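Local structure of CurH (Lyngbya majuscula, 3KG7) at residues C[246-251]-C[263-268]. The protein probably catalyses dehydration of a beta-hydroxyacyl intermediate, as the double-hotdog dehydratase domain of the CurH module in curacin polyketide biosynthesis. Residues are numbered along the deposited sequence; the frame is centred on the assembly and turned at random.
Sequences AYVEEP and YDIQLL
Y247 and Q266 face each other as an antiparallel hydrogen-bonded pair in the hairpin formed by strands 243-255 and 260-268. Y247 N donates to Q266 O at 2.8 Å, and Q266 N returns a nearly straight bond to Y247 O, also 2.8 Å long, with 174° at the hydrogen. Side by side on the same sheet face, the two side chains meet at their bases, from which Q266 runs out past the Y247 carbonyl toward E249. Its CB lies 3.7 Å from Y247 O, and CG stays near that carbonyl while meeting the E249 carboxylate. A bend at chi2 (-69°) then turns the amide so that CD lies 3.4 Å from E249 OE2. Carboxylate and amide planes are 49° apart. Q266 OE1 and E249 OE2 are both acceptors and form no hydrogen bond; R277 lies close to that amide oxygen. With an alanine here, the CG methylene packed against the Y247 carbonyl and the E249 carboxylate would be gone, which would probably open a gap there and leave R277 without the nearby amide oxygen. Further along this face, L268 CD1 packs on Y247 CB and comes obliquely to the start of the ring. On the opposite face, A246 CB touches I265 CG2 at 3.8 Å, while V248 CG2 meets I265 CG1, likewise at 3.8 Å. The contact lies within one hotdog unit of the double-hotdog fold: strand 181-186 continues the sheet beyond 243-255 through backbone bonds of A246 and V248 to L183 and S181, and strand 274-286 flanks 260-268 through I265 with I278 and L267 with F275.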
# COMPACT_ATOMS: atom_id res chain seq x y z
N ALA C 246 -6.91 -34.01 -13.29
CA ALA C 246 -5.70 -34.03 -12.49
C ALA C 246 -5.14 -35.45 -12.53
O ALA C 246 -5.83 -36.40 -12.16
CB ALA C 246 -5.99 -33.60 -11.06
N TYR C 247 -3.89 -35.57 -12.97
CA TYR C 247 -3.28 -36.86 -13.28
C TYR C 247 -2.02 -37.07 -12.43
O TYR C 247 -1.10 -36.26 -12.48
CB TYR C 247 -2.97 -36.90 -14.78
CG TYR C 247 -2.50 -38.22 -15.35
CD1 TYR C 247 -3.17 -39.41 -15.06
CD2 TYR C 247 -1.40 -38.27 -16.21
CE1 TYR C 247 -2.74 -40.63 -15.59
CE2 TYR C 247 -0.96 -39.49 -16.75
CZ TYR C 247 -1.64 -40.66 -16.44
OH TYR C 247 -1.22 -41.85 -16.96
N VAL C 248 -2.00 -38.14 -11.65
CA VAL C 248 -0.82 -38.49 -10.85
C VAL C 248 -0.20 -39.77 -11.40
O VAL C 248 -0.87 -40.80 -11.48
CB VAL C 248 -1.17 -38.62 -9.34
CG1 VAL C 248 0.08 -38.93 -8.51
CG2 VAL C 248 -1.84 -37.36 -8.83
N GLU C 249 1.08 -39.70 -11.77
CA GLU C 249 1.75 -40.79 -12.49
C GLU C 249 2.45 -41.81 -11.59
O GLU C 249 2.60 -42.97 -11.97
CB GLU C 249 2.72 -40.24 -13.53
CG GLU C 249 2.03 -39.63 -14.75
CD GLU C 249 2.91 -38.65 -15.51
OE1 GLU C 249 3.97 -39.06 -16.03
OE2 GLU C 249 2.54 -37.46 -15.60
N GLU C 250 2.89 -41.38 -10.40
CA GLU C 250 3.52 -42.30 -9.44
C GLU C 250 3.01 -42.09 -8.01
O GLU C 250 2.60 -40.99 -7.66
CB GLU C 250 5.06 -42.26 -9.53
CG GLU C 250 5.70 -40.88 -9.62
CD GLU C 250 7.21 -40.95 -9.80
OE1 GLU C 250 7.90 -41.45 -8.89
OE2 GLU C 250 7.71 -40.50 -10.85
N PRO C 251 3.00 -43.18 -7.20
CA PRO C 251 2.57 -43.09 -5.80
C PRO C 251 3.40 -42.09 -4.98
O PRO C 251 4.55 -41.81 -5.32
CB PRO C 251 2.78 -44.51 -5.27
CG PRO C 251 2.69 -45.37 -6.48
CD PRO C 251 3.34 -44.57 -7.57
N TYR C 263 4.10 -35.57 -3.61
CA TYR C 263 3.69 -36.08 -4.92
C TYR C 263 3.57 -35.03 -6.02
O TYR C 263 3.76 -33.83 -5.78
CB TYR C 263 2.41 -36.95 -4.82
CG TYR C 263 1.22 -36.32 -4.12
CD1 TYR C 263 1.13 -36.31 -2.72
CD2 TYR C 263 0.16 -35.78 -4.85
CE1 TYR C 263 0.03 -35.74 -2.07
CE2 TYR C 263 -0.95 -35.21 -4.20
CZ TYR C 263 -1.00 -35.19 -2.81
OH TYR C 263 -2.09 -34.63 -2.18
N ASP C 264 3.28 -35.49 -7.23
CA ASP C 264 3.20 -34.64 -8.42
C ASP C 264 1.83 -34.75 -9.08
O ASP C 264 1.22 -35.82 -9.10
CB ASP C 264 4.27 -35.05 -9.43
CG ASP C 264 5.66 -34.94 -8.87
OD1 ASP C 264 5.95 -33.91 -8.22
OD2 ASP C 264 6.44 -35.89 -9.05
N ILE C 265 1.35 -33.63 -9.63
CA ILE C 265 0.07 -33.63 -10.31
C ILE C 265 0.19 -32.94 -11.65
O ILE C 265 0.70 -31.82 -11.74
CB ILE C 265 -1.05 -32.95 -9.48
CG1 ILE C 265 -1.24 -33.66 -8.13
CG2 ILE C 265 -2.37 -32.95 -10.24
CD1 ILE C 265 -1.33 -32.73 -6.97
N GLN C 266 -0.29 -33.60 -12.70
CA GLN C 266 -0.36 -33.01 -14.03
C GLN C 266 -1.79 -32.54 -14.31
O GLN C 266 -2.75 -33.28 -14.13
CB GLN C 266 0.06 -34.01 -15.11
CG GLN C 266 1.24 -34.92 -14.74
CD GLN C 266 2.58 -34.20 -14.63
OE1 GLN C 266 3.51 -34.71 -14.01
NE2 GLN C 266 2.68 -33.01 -15.22
N LEU C 267 -1.91 -31.29 -14.74
CA LEU C 267 -3.21 -30.75 -15.13
C LEU C 267 -3.41 -30.96 -16.63
O LEU C 267 -2.60 -30.49 -17.44
CB LEU C 267 -3.34 -29.27 -14.76
CG LEU C 267 -3.65 -28.91 -13.30
CD1 LEU C 267 -2.45 -29.09 -12.39
CD2 LEU C 267 -4.18 -27.48 -13.23
N LEU C 268 -4.47 -31.68 -16.98
CA LEU C 268 -4.78 -32.01 -18.37
C LEU C 268 -6.13 -31.43 -18.77
O LEU C 268 -7.09 -31.53 -18.01
CB LEU C 268 -4.83 -33.53 -18.56
CG LEU C 268 -3.64 -34.41 -18.17
CD1 LEU C 268 -4.13 -35.79 -17.83
CD2 LEU C 268 -2.61 -34.48 -19.28